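PDB 7AJ0: arylsulfatase from Pseudoalteromonas sp. MB47, which probably hydrolyses sulfate esters of the algal polysaccharide fucoidan, working as a thermostable, hexameric sulfatase with calcium bound in its active-site region. Local coordinates for residues L58-G63 with P100-S105; S104-L109 with I265-K270; G119-I124 with W424-F429; P340-G343 with T348-G351; N133-E138 with G156-G161. One frame throughout, in Å; residues are numbered along the deposited sequence.

Interaction 1 (L58-G63 with P100-S105); sequences LVDDLG and PTCTSS. With CA (calcium ion), chain G.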
# COMPACT_ATOMS: atom_id res chain seq x y z
N LEU A 58 -8.47 11.27 36.69
CA LEU A 58 -7.87 11.44 35.38
C LEU A 58 -6.88 10.30 35.16
O LEU A 58 -5.79 10.30 35.73
CB LEU A 58 -7.20 12.80 35.27
CG LEU A 58 -6.75 13.26 33.89
CD1 LEU A 58 -7.92 13.42 32.94
CD2 LEU A 58 -5.99 14.57 34.03
N VAL A 59 -7.27 9.34 34.33
CA VAL A 59 -6.39 8.23 33.96
C VAL A 59 -5.58 8.64 32.74
O VAL A 59 -6.08 9.35 31.86
CB VAL A 59 -7.20 6.95 33.70
CG1 VAL A 59 -6.27 5.76 33.52
CG2 VAL A 59 -8.17 6.70 34.84
N ASP A 60 -4.34 8.18 32.68
CA ASP A 60 -3.41 8.57 31.63
C ASP A 60 -3.46 7.57 30.49
O ASP A 60 -3.33 6.36 30.71
CB ASP A 60 -1.99 8.68 32.20
CG ASP A 60 -1.06 9.46 31.30
OD1 ASP A 60 -1.49 9.93 30.23
OD2 ASP A 60 0.13 9.61 31.67
N ASP A 61 -3.66 8.07 29.27
CA ASP A 61 -3.59 7.26 28.06
C ASP A 61 -4.58 6.09 28.09
O ASP A 61 -4.28 4.99 27.64
CB ASP A 61 -2.17 6.74 27.83
CG ASP A 61 -1.19 7.85 27.49
OD1 ASP A 61 -1.62 9.02 27.44
OD2 ASP A 61 0.00 7.56 27.28
N LEU A 62 -5.77 6.35 28.62
CA LEU A 62 -6.82 5.34 28.70
C LEU A 62 -7.71 5.43 27.47
O LEU A 62 -8.22 6.51 27.14
CB LEU A 62 -7.65 5.52 29.97
CG LEU A 62 -8.70 4.45 30.25
CD1 LEU A 62 -8.02 3.18 30.75
CD2 LEU A 62 -9.74 4.94 31.24
N GLY A 63 -7.91 4.30 26.80
CA GLY A 63 -8.72 4.28 25.60
C GLY A 63 -10.21 4.31 25.89
O GLY A 63 -10.68 3.94 26.96
N PRO A 100 -5.09 15.52 21.66
CA PRO A 100 -4.41 14.29 21.21
C PRO A 100 -3.21 13.87 22.03
O PRO A 100 -2.74 12.73 21.85
CB PRO A 100 -3.98 14.64 19.77
CG PRO A 100 -4.78 15.84 19.39
CD PRO A 100 -4.97 16.60 20.67
N THR A 101 -2.68 14.71 22.92
CA THR A 101 -1.48 14.38 23.67
C THR A 101 -1.58 14.88 25.10
O THR A 101 -2.47 15.67 25.45
CB THR A 101 -0.22 14.95 22.99
OG1 THR A 101 -0.42 16.34 22.72
CG2 THR A 101 0.06 14.22 21.69
N CYS A 102 -0.64 14.43 25.94
CA CYS A 102 -0.76 14.59 27.39
C CYS A 102 -0.78 16.05 27.80
O CYS A 102 -1.75 16.53 28.40
CB CYS A 102 0.40 13.87 28.09
SG CYS A 102 0.54 12.10 27.76
N THR A 103 0.30 16.78 27.50
CA THR A 103 0.41 18.16 27.96
C THR A 103 -0.74 19.01 27.45
O THR A 103 -1.23 19.89 28.16
CB THR A 103 1.75 18.75 27.51
OG1 THR A 103 2.83 17.98 28.06
CG2 THR A 103 1.88 20.20 27.95
N SER A 104 -1.17 18.77 26.21
CA SER A 104 -2.23 19.59 25.63
C SER A 104 -3.56 19.35 26.33
O SER A 104 -4.31 20.31 26.59
CB SER A 104 -2.35 19.29 24.13
OG SER A 104 -1.23 19.82 23.43
N SER A 105 -3.88 18.10 26.64
CA SER A 105 -5.14 17.79 27.31
C SER A 105 -5.14 18.29 28.75
O SER A 105 -6.18 18.74 29.26
CB SER A 105 -5.40 16.29 27.27
OG SER A 105 -5.76 15.87 25.97
CA CA G . -1.70 11.07 28.40

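Interaction 2 (S104-L109 with I265-K270); sequences SSRAAL and IHSFSK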
# COMPACT_ATOMS: atom_id res chain seq x y z
N SER A 104 -1.17 18.77 26.21
CA SER A 104 -2.23 19.59 25.63
C SER A 104 -3.56 19.35 26.33
O SER A 104 -4.31 20.31 26.59
CB SER A 104 -2.35 19.29 24.13
OG SER A 104 -1.23 19.82 23.43
N SER A 105 -3.88 18.10 26.64
CA SER A 105 -5.14 17.79 27.31
C SER A 105 -5.14 18.29 28.75
O SER A 105 -6.18 18.74 29.26
CB SER A 105 -5.40 16.29 27.27
OG SER A 105 -5.76 15.87 25.97
N ARG A 106 -4.00 18.19 29.43
CA ARG A 106 -3.95 18.60 30.84
C ARG A 106 -3.97 20.11 30.98
O ARG A 106 -4.52 20.63 31.95
CB ARG A 106 -2.73 17.98 31.50
CG ARG A 106 -2.91 16.49 31.72
CD ARG A 106 -1.61 15.70 31.68
NE ARG A 106 -1.90 14.27 31.58
CZ ARG A 106 -2.33 13.53 32.59
NH1 ARG A 106 -2.52 14.07 33.78
NH2 ARG A 106 -2.57 12.24 32.40
N ALA A 107 -3.38 20.83 30.02
CA ALA A 107 -3.53 22.28 29.99
C ALA A 107 -4.99 22.66 29.79
O ALA A 107 -5.51 23.55 30.47
CB ALA A 107 -2.67 22.87 28.87
N ALA A 108 -5.68 22.00 28.86
CA ALA A 108 -7.08 22.33 28.60
C ALA A 108 -7.93 22.10 29.84
O ALA A 108 -8.83 22.89 30.15
CB ALA A 108 -7.60 21.50 27.43
N LEU A 109 -7.65 21.02 30.58
CA LEU A 109 -8.43 20.71 31.77
C LEU A 109 -8.21 21.73 32.87
O LEU A 109 -9.09 21.91 33.73
CB LEU A 109 -8.08 19.31 32.26
CG LEU A 109 -8.70 18.86 33.58
CD1 LEU A 109 -10.20 18.68 33.44
CD2 LEU A 109 -8.03 17.57 34.05
N ILE A 265 -7.98 16.98 41.70
CA ILE A 265 -7.67 16.27 40.47
C ILE A 265 -6.71 15.14 40.86
O ILE A 265 -5.53 15.38 41.12
CB ILE A 265 -7.07 17.18 39.41
CG1 ILE A 265 -8.09 18.20 38.94
CG2 ILE A 265 -6.55 16.35 38.23
CD1 ILE A 265 -7.52 19.28 38.04
N HIS A 266 -7.21 13.91 40.89
CA HIS A 266 -6.37 12.74 41.12
C HIS A 266 -5.91 12.23 39.76
O HIS A 266 -6.69 11.64 39.01
CB HIS A 266 -7.12 11.65 41.88
CG HIS A 266 -6.26 10.49 42.26
ND1 HIS A 266 -5.55 10.46 43.45
CD2 HIS A 266 -5.97 9.34 41.61
CE1 HIS A 266 -4.87 9.32 43.51
NE2 HIS A 266 -5.11 8.63 42.41
N SER A 267 -4.64 12.46 39.44
CA SER A 267 -4.08 12.22 38.11
C SER A 267 -3.20 10.98 38.18
O SER A 267 -2.01 11.06 38.47
CB SER A 267 -3.31 13.46 37.65
OG SER A 267 -2.65 13.24 36.41
N PHE A 268 -3.80 9.82 37.89
CA PHE A 268 -3.05 8.58 37.89
C PHE A 268 -1.81 8.70 37.01
O PHE A 268 -1.82 9.37 35.97
CB PHE A 268 -3.90 7.42 37.37
CG PHE A 268 -5.07 7.07 38.23
CD1 PHE A 268 -4.94 6.16 39.26
CD2 PHE A 268 -6.31 7.62 37.98
CE1 PHE A 268 -6.02 5.82 40.05
CE2 PHE A 268 -7.40 7.28 38.76
CZ PHE A 268 -7.25 6.38 39.79
N SER A 269 -0.73 8.04 37.43
CA SER A 269 0.39 7.84 36.52
C SER A 269 0.05 6.78 35.47
O SER A 269 0.43 6.90 34.30
CB SER A 269 1.64 7.43 37.29
OG SER A 269 2.69 7.10 36.39
N LYS A 270 -0.67 5.74 35.87
CA LYS A 270 -1.13 4.73 34.93
C LYS A 270 -2.16 5.33 33.98
O LYS A 270 -2.87 6.27 34.33
CB LYS A 270 -1.71 3.54 35.68
CG LYS A 270 -0.67 2.71 36.41
CD LYS A 270 -1.27 1.94 37.57
CE LYS A 270 -0.21 1.09 38.27
NZ LYS A 270 0.93 1.91 38.77
O HOH W 1 -3.49 11.08 34.71

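Interaction 3 (G119-I124 with W424-F429); sequences GLVRPI and WSREDF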
# COMPACT_ATOMS: atom_id res chain seq x y z
N GLY A 119 -0.17 28.43 24.62
CA GLY A 119 1.19 28.04 24.38
C GLY A 119 1.59 26.74 25.03
O GLY A 119 2.74 26.30 24.87
N LEU A 120 0.68 26.10 25.76
CA LEU A 120 0.97 24.86 26.48
C LEU A 120 0.74 23.64 25.60
O LEU A 120 -0.01 22.72 25.94
CB LEU A 120 0.11 24.80 27.74
CG LEU A 120 0.29 25.97 28.71
CD1 LEU A 120 -0.76 25.96 29.81
CD2 LEU A 120 1.69 25.95 29.30
N VAL A 121 1.39 23.63 24.43
CA VAL A 121 1.35 22.47 23.55
C VAL A 121 2.49 21.50 23.82
O VAL A 121 2.44 20.35 23.35
CB VAL A 121 1.39 22.89 22.07
CG1 VAL A 121 0.18 23.76 21.73
CG2 VAL A 121 2.69 23.62 21.73
N ARG A 122 3.51 21.91 24.56
CA ARG A 122 4.64 21.08 24.93
C ARG A 122 5.03 21.38 26.37
O ARG A 122 4.85 22.51 26.84
CB ARG A 122 5.86 21.33 24.02
CG ARG A 122 5.68 20.85 22.59
CD ARG A 122 6.83 21.31 21.71
NE ARG A 122 6.70 20.81 20.35
CZ ARG A 122 6.97 19.56 19.98
NH1 ARG A 122 7.39 18.68 20.88
NH2 ARG A 122 6.82 19.19 18.72
N PRO A 123 5.55 20.39 27.09
CA PRO A 123 6.02 20.66 28.47
C PRO A 123 7.29 21.50 28.44
O PRO A 123 8.28 21.12 27.80
CB PRO A 123 6.26 19.26 29.04
CG PRO A 123 6.55 18.41 27.86
CD PRO A 123 5.74 18.98 26.72
N ILE A 124 7.26 22.63 29.13
CA ILE A 124 8.43 23.50 29.22
C ILE A 124 9.33 22.98 30.34
O ILE A 124 8.94 22.95 31.51
CB ILE A 124 8.01 24.96 29.48
CG1 ILE A 124 6.87 25.36 28.55
CG2 ILE A 124 9.21 25.88 29.29
CD1 ILE A 124 6.37 26.78 28.77
N TRP A 424 -7.14 20.14 17.46
CA TRP A 424 -5.87 20.73 17.08
C TRP A 424 -4.74 19.74 17.34
O TRP A 424 -4.77 19.00 18.32
CB TRP A 424 -5.58 22.01 17.86
CG TRP A 424 -6.44 23.17 17.49
CD1 TRP A 424 -7.75 23.36 17.81
CD2 TRP A 424 -6.04 24.33 16.73
NE1 TRP A 424 -8.20 24.55 17.30
CE2 TRP A 424 -7.17 25.16 16.63
CE3 TRP A 424 -4.85 24.73 16.13
CZ2 TRP A 424 -7.14 26.38 15.95
CZ3 TRP A 424 -4.82 25.94 15.46
CH2 TRP A 424 -5.95 26.75 15.38
N SER A 425 -3.75 19.75 16.46
CA SER A 425 -2.47 19.08 16.68
C SER A 425 -1.47 20.20 16.96
O SER A 425 -0.89 20.78 16.04
CB SER A 425 -2.06 18.23 15.49
OG SER A 425 -0.80 17.61 15.73
N ARG A 426 -1.29 20.52 18.25
CA ARG A 426 -0.47 21.66 18.65
C ARG A 426 -0.94 22.92 17.95
O ARG A 426 -2.05 23.39 18.21
CB ARG A 426 1.01 21.37 18.39
CG ARG A 426 1.50 20.15 19.17
CD ARG A 426 2.96 20.24 19.56
NE ARG A 426 3.26 19.32 20.66
CZ ARG A 426 3.54 18.03 20.51
NH1 ARG A 426 3.80 17.27 21.57
NH2 ARG A 426 3.57 17.49 19.29
N GLU A 427 -0.13 23.48 17.05
CA GLU A 427 -0.50 24.70 16.34
C GLU A 427 -1.22 24.44 15.02
O GLU A 427 -1.42 25.38 14.25
CB GLU A 427 0.75 25.55 16.09
CG GLU A 427 1.27 26.29 17.31
CD GLU A 427 2.57 25.71 17.86
OE1 GLU A 427 3.05 24.68 17.33
OE2 GLU A 427 3.11 26.29 18.82
N ASP A 428 -1.61 23.20 14.75
CA ASP A 428 -2.30 22.84 13.51
C ASP A 428 -3.76 22.53 13.81
O ASP A 428 -4.06 21.65 14.63
CB ASP A 428 -1.63 21.64 12.84
CG ASP A 428 -0.27 21.97 12.26
OD1 ASP A 428 -0.18 22.92 11.46
OD2 ASP A 428 0.70 21.28 12.62
N PHE A 429 -4.66 23.25 13.16
CA PHE A 429 -6.09 22.94 13.21
C PHE A 429 -6.39 21.86 12.17
O PHE A 429 -6.18 22.07 10.97
CB PHE A 429 -6.93 24.18 12.95
CG PHE A 429 -8.40 23.92 12.88
CD1 PHE A 429 -9.14 23.76 14.04
CD2 PHE A 429 -9.05 23.82 11.67
CE1 PHE A 429 -10.50 23.51 13.99
CE2 PHE A 429 -10.41 23.57 11.61
CZ PHE A 429 -11.13 23.42 12.77

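Interaction 4 (P340-G343 with T348-G351); sequences PWRG and TWEG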
# COMPACT_ATOMS: atom_id res chain seq x y z
N PRO A 340 -11.70 1.18 20.36
CA PRO A 340 -12.26 0.65 19.11
C PRO A 340 -12.08 1.58 17.92
O PRO A 340 -12.26 1.12 16.78
CB PRO A 340 -13.75 0.48 19.45
CG PRO A 340 -14.01 1.53 20.47
CD PRO A 340 -12.74 1.65 21.29
N TRP A 341 -11.73 2.84 18.14
CA TRP A 341 -11.69 3.81 17.06
C TRP A 341 -10.34 3.79 16.35
O TRP A 341 -9.38 3.16 16.79
CB TRP A 341 -11.97 5.22 17.59
CG TRP A 341 -13.06 5.29 18.60
CD1 TRP A 341 -13.02 5.96 19.79
CD2 TRP A 341 -14.35 4.68 18.53
NE1 TRP A 341 -14.20 5.81 20.46
CE2 TRP A 341 -15.04 5.03 19.71
CE3 TRP A 341 -15.00 3.88 17.59
CZ2 TRP A 341 -16.34 4.60 19.97
CZ3 TRP A 341 -16.29 3.45 17.85
CH2 TRP A 341 -16.94 3.82 19.03
N ARG A 342 -10.28 4.51 15.23
CA ARG A 342 -9.08 4.54 14.41
C ARG A 342 -7.97 5.35 15.07
O ARG A 342 -8.22 6.31 15.79
CB ARG A 342 -9.42 5.14 13.04
CG ARG A 342 -8.24 5.29 12.11
CD ARG A 342 -8.70 5.76 10.74
NE ARG A 342 -7.62 5.82 9.77
CZ ARG A 342 -7.79 6.03 8.47
NH1 ARG A 342 -9.01 6.20 7.98
NH2 ARG A 342 -6.74 6.06 7.66
N GLY A 343 -6.73 4.93 14.81
CA GLY A 343 -5.60 5.68 15.29
C GLY A 343 -5.41 5.56 16.79
O GLY A 343 -5.67 4.52 17.40
N THR A 348 -5.57 13.19 15.52
CA THR A 348 -6.94 13.65 15.68
C THR A 348 -7.94 12.71 15.02
O THR A 348 -9.06 13.13 14.71
CB THR A 348 -7.09 15.07 15.13
OG1 THR A 348 -6.46 15.16 13.85
CG2 THR A 348 -6.46 16.07 16.09
N TRP A 349 -7.56 11.46 14.78
CA TRP A 349 -8.56 10.42 14.60
C TRP A 349 -9.35 10.27 15.90
O TRP A 349 -8.91 10.69 16.98
CB TRP A 349 -7.93 9.09 14.22
CG TRP A 349 -7.28 9.08 12.87
CD1 TRP A 349 -5.95 8.89 12.60
CD2 TRP A 349 -7.92 9.27 11.60
NE1 TRP A 349 -5.73 8.94 11.24
CE2 TRP A 349 -6.92 9.18 10.61
CE3 TRP A 349 -9.24 9.51 11.21
CZ2 TRP A 349 -7.21 9.32 9.25
CZ3 TRP A 349 -9.52 9.64 9.87
CH2 TRP A 349 -8.51 9.55 8.90
N GLU A 350 -10.53 9.66 15.81
CA GLU A 350 -11.35 9.49 17.00
C GLU A 350 -10.61 8.70 18.08
O GLU A 350 -10.81 8.95 19.27
CB GLU A 350 -12.67 8.82 16.64
CG GLU A 350 -13.57 9.70 15.80
CD GLU A 350 -14.05 10.92 16.55
OE1 GLU A 350 -14.71 10.74 17.60
OE2 GLU A 350 -13.75 12.05 16.11
N GLY A 351 -9.74 7.77 17.68
CA GLY A 351 -9.00 7.00 18.65
C GLY A 351 -8.14 7.85 19.57
O GLY A 351 -7.86 7.45 20.70

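Interaction 5 (N133-E138 with G156-G161); sequences NPWEKE and GKWHVG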
# COMPACT_ATOMS: atom_id res chain seq x y z
N ASN A 133 6.53 33.10 31.38
CA ASN A 133 5.93 31.87 31.88
C ASN A 133 4.46 31.85 31.51
O ASN A 133 3.69 32.66 32.04
CB ASN A 133 6.12 31.77 33.39
CG ASN A 133 5.37 30.59 33.99
OD1 ASN A 133 4.92 29.69 33.29
ND2 ASN A 133 5.22 30.61 35.31
N PRO A 134 4.01 30.95 30.63
CA PRO A 134 2.59 30.96 30.24
C PRO A 134 1.64 30.88 31.42
O PRO A 134 0.51 31.38 31.33
CB PRO A 134 2.46 29.73 29.33
CG PRO A 134 3.85 29.44 28.87
CD PRO A 134 4.76 29.85 29.99
N TRP A 135 2.07 30.28 32.53
CA TRP A 135 1.17 30.06 33.65
C TRP A 135 0.88 31.31 34.46
O TRP A 135 -0.11 31.34 35.19
CB TRP A 135 1.74 28.97 34.56
CG TRP A 135 1.26 27.61 34.18
CD1 TRP A 135 1.99 26.61 33.62
CD2 TRP A 135 -0.08 27.12 34.29
NE1 TRP A 135 1.20 25.51 33.40
CE2 TRP A 135 -0.08 25.80 33.80
CE3 TRP A 135 -1.27 27.66 34.77
CZ2 TRP A 135 -1.23 25.02 33.78
CZ3 TRP A 135 -2.42 26.89 34.75
CH2 TRP A 135 -2.39 25.58 34.25
N GLU A 136 1.72 32.35 34.35
CA GLU A 136 1.37 33.62 34.97
C GLU A 136 0.06 34.15 34.39
O GLU A 136 -0.82 34.62 35.12
CB GLU A 136 2.49 34.63 34.78
CG GLU A 136 3.79 34.26 35.50
CD GLU A 136 4.87 35.33 35.35
OE1 GLU A 136 6.03 35.05 35.71
OE2 GLU A 136 4.55 36.44 34.88
N LYS A 137 -0.09 34.04 33.07
CA LYS A 137 -1.25 34.56 32.35
C LYS A 137 -2.47 33.66 32.52
O LYS A 137 -3.59 34.16 32.70
CB LYS A 137 -0.87 34.71 30.88
CG LYS A 137 -1.97 35.06 29.89
CD LYS A 137 -1.36 35.08 28.48
CE LYS A 137 -2.38 35.32 27.38
NZ LYS A 137 -2.79 36.76 27.27
N GLU A 138 -2.28 32.35 32.50
CA GLU A 138 -3.40 31.43 32.60
C GLU A 138 -3.96 31.42 34.03
O GLU A 138 -3.29 31.77 35.00
CB GLU A 138 -2.98 30.02 32.20
CG GLU A 138 -2.41 29.91 30.79
CD GLU A 138 -3.37 30.40 29.73
OE1 GLU A 138 -2.92 31.04 28.75
OE2 GLU A 138 -4.59 30.16 29.88
N GLY A 156 -0.72 13.66 41.56
CA GLY A 156 -0.38 12.74 40.49
C GLY A 156 0.42 13.37 39.37
O GLY A 156 1.27 14.24 39.61
N LYS A 157 0.13 12.96 38.14
CA LYS A 157 0.90 13.45 37.00
C LYS A 157 0.52 14.88 36.66
O LYS A 157 -0.66 15.24 36.62
CB LYS A 157 0.67 12.53 35.80
CG LYS A 157 1.34 13.01 34.52
CD LYS A 157 0.91 12.16 33.33
CE LYS A 157 1.29 12.82 32.02
NZ LYS A 157 0.72 12.12 30.84
N TRP A 158 1.54 15.71 36.40
CA TRP A 158 1.33 17.09 35.97
C TRP A 158 1.58 17.21 34.48
O TRP A 158 0.63 17.24 33.69
CB TRP A 158 2.26 18.02 36.75
CG TRP A 158 2.10 19.48 36.45
CD1 TRP A 158 3.10 20.38 36.22
CD2 TRP A 158 0.87 20.22 36.34
NE1 TRP A 158 2.58 21.63 35.98
CE2 TRP A 158 1.21 21.55 36.05
CE3 TRP A 158 -0.48 19.88 36.46
CZ2 TRP A 158 0.25 22.55 35.88
CZ3 TRP A 158 -1.43 20.86 36.30
CH2 TRP A 158 -1.06 22.18 36.01
N HIS A 159 2.85 17.27 34.08
CA HIS A 159 3.22 17.26 32.66
C HIS A 159 2.71 18.50 31.93
O HIS A 159 2.46 18.45 30.72
CB HIS A 159 2.72 15.99 31.98
CG HIS A 159 3.61 15.50 30.87
ND1 HIS A 159 3.20 14.55 29.96
CD2 HIS A 159 4.88 15.83 30.53
CE1 HIS A 159 4.18 14.31 29.11
NE2 HIS A 159 5.21 15.08 29.43
N VAL A 160 2.55 19.61 32.65
CA VAL A 160 2.19 20.88 32.03
C VAL A 160 3.25 21.91 32.40
O VAL A 160 2.95 23.09 32.61
CB VAL A 160 0.80 21.37 32.46
CG1 VAL A 160 0.29 22.44 31.50
CG2 VAL A 160 -0.18 20.20 32.54
N GLY A 161 4.50 21.46 32.52
CA GLY A 161 5.59 22.37 32.82
C GLY A 161 6.21 22.15 34.19
O GLY A 161 5.51 22.01 35.19

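Interaction 1 (L58-G63 with P100-S105)
D60 and D61 meet C102 through a shared calcium ion, an example of a metal joining the loop just after a strand to the start of a helix. C102 opens helix 102-111. C102 CB faces the 58-63 segment and lies 3.5 Å from the calcium, and C102 SG, swung beside the backbone N (chi1 -59°), closes to 2.5 Å of the ion. C102 SG comes within 3.9 Å of D60 OD1 and 3.8 Å of D61 OD1, neighbours held by their common metal. D60 contributes OD1 to the calcium at 2.2 Å, and D61 OD1 binds it at 2.3 Å. Each carboxylate uses a single oxygen: D60 OD2 turns to a salt bridge with K157, and D61 OD2 to one with K345, so these lysines probably fix how the carboxylates rotate. D325 and N326 complete the calcium site from the end of the neighbouring parallel strand 318-324. The run from C102 to R106, CTSSR, resembles the type I sulfatase signature, whose cysteine is typically matured to formylglycine in relatives. Here the residue is modelled as cysteine, which implies that a soft sulfur ligand occupies, among hard oxygens, the place where relatives carry an oxygen on the matured residue.

Interaction 2 (S104-L109 with I265-K270)
The guanidinium group of R106 meets S267 with its edge: OG of S267 lies close to the guanidinium plane, 15° out of it, and a water sits at the same rim. R106 NH1 donates to S267 OG over 2.8 Å with an N-H...O angle of 142°, while R106 NH2 donates to the water at 2.7 Å. That water passes its own hydrogens on, to S267 OG at 2.9 Å and to the backbone F268 O at 2.7 Å. The other flat group, the ring of F268, has H266 CD2 over the centre of one face, 3.6 Å above it. R106 occupies the place of the arginine in the sulfatase signature-like run on helix 102-111, and the contact shows how this helix rests on the central sheet of the alkaline phosphatase-like fold, where strand 262-267 runs parallel to strand 53-59. The hydroxyl of S267, placed opposite its backbone N (chi1 175°), is well gripped: besides accepting from arginine and water, it bonds to K157 O. R106 reaches across with a chain extended from CG to NE, and its NE bonds to D325, a calcium ligand; its link to D60 is long and weak. One helical turn further on, the interface becomes apolar: L109 CD2 touches I265 CD1 at 4.4 Å, with L58 of the adjoining strand also packing against the leucine.

Interaction 3 (G119-I124 with W424-F429)
Polar contact between loop 119-124 and the turn after strand 420-425 rests on one hydrogen bond, from R426 NE to V121 O, 3.0 Å long with an N-H...O angle of 157°. The donor stands above the carbonyl plane of V121, whereas the oxygen lies near the guanidinium plane of R426, at its edge. R426 CG lies beside its backbone N (chi1 -61°), and a bend at chi2 brings NE there. In the stack, the guanidinium of R122 lies flat on that of R426, their centres 3.8 Å apart and their planes 7° from parallel, although the side chains cross at about a right angle. R122 NH2 and R426 NH2 are 3.7 Å apart; the like charges probably cost energy, which R426 NH2 may partly offset through a weak bond to T463 O of a second subunit. In apolar contact, V121 CB meets R426 CD at 4.0 Å and V121 CG1 rests against the R426 backbone; V121 CG2 touches E427 OE2 at 4.0 Å, a van der Waals contact of methyl and carboxylate oxygen. R426 and E427 are the central pair of a type II' turn closed by two S425-D428 backbone bonds, the classic two-residue loop of a beta hairpin, joining strands 420-425 and 428-434.

Interaction 4 (P340-G343 with T348-G351)
Helix 350-353 begins within this contact, and the loop segment 340-343 folds back over its first turn, so that R342 covers W349, the residue at the N-cap position. R342 is extended, with CG opposite its backbone N (chi1 177°), which carries the side chain obliquely over the face of the indole. R342 CD sits over the six-membered ring of W349, 3.7 Å from its centroid, in a CH-pi contact. Further along, the guanidinium lies flat on the same face with the planes 6° apart, and R342 CZ stands 3.9 Å from that centroid in a cation-pi stack. R342 NH1 also bonds to E476 O, which probably helps keep the group in place. At the base of the same side chain, the carbonyl of R342 takes up the helix start: G351 N gives it a weak hydrogen bond of 2.8 Å, bent to 128°, and R342 O also touches W349 CB at 3.2 Å. Lacking a side chain, G351 can come this close to the loop. W341 CB packs against G351 N at 3.4 Å and against E350 CB at 3.8 Å. Around this corner, W349 packs on W466 and F468 of strand 466-469 and V443 of strand 442-446, E350 hydrogen-bonds Y97 OH and forms a salt bridge with K438, and Y338 of a third subunit packs on W341.

Interaction 5 (N133-E138 with G156-G161)
A hydrogen bond from W135 NE1 to V160 O, 3.1 Å long, has an N-H...O angle of 154°. The donor lies in the carbonyl plane of V160, and the oxygen lies near the plane of the indole, at its edge, so the bond helps to set how the ring is turned. The benzo side of the same ring is packed by carbon: W135 CZ2 touches W158 CZ2 at 3.6 Å. W158 CG lies opposite its backbone N (chi1 -177°), which carries its ring toward W135. The two indoles arrive from opposite directions and meet obliquely, their six-membered rings 5.6 Å apart between centroids and tilted by 33°. V160 closes the group, its CG1 lying 3.8 Å from W135 CZ2 and its CB over one face of the W158 ring, toward the rim. W135 sits in the short, weakly bonded helix 134-137; N133 is the N-cap, and N133 OD1 accepts from W135 N, two residues on, over 3.0 Å, as in an Asx turn. The segment 156-161 leaves strand 151-155 of the large sheet and turns a corner at G156. W158 NE1 bonds to M166 O, and T110 of helix 102-111 packs on W135 as R106 of that helix does on V160.

Interactions 1 and 2, with centres 6 Å apart, share S104 and S105 of the signature helix: one holds its start to the calcium, the other its middle to the sheet. K157 of interaction 5 is common ground for both, and its NZ lies 3.1 Å from C102 SG at the calcium site. Interactions 1 and 5 also meet where T103 OG1 lies 2.7 Å from H159 O, a probable hydrogen bond. Interaction 3 packs on that helix from the 119-124 side, with A107 CB 3.6 Å from L120 CB. Interaction 4 is more remote, its centre about 20 Å from that of interaction 2, but T348 CG2 touches P100 CG of interaction 1 at 3.7 Å.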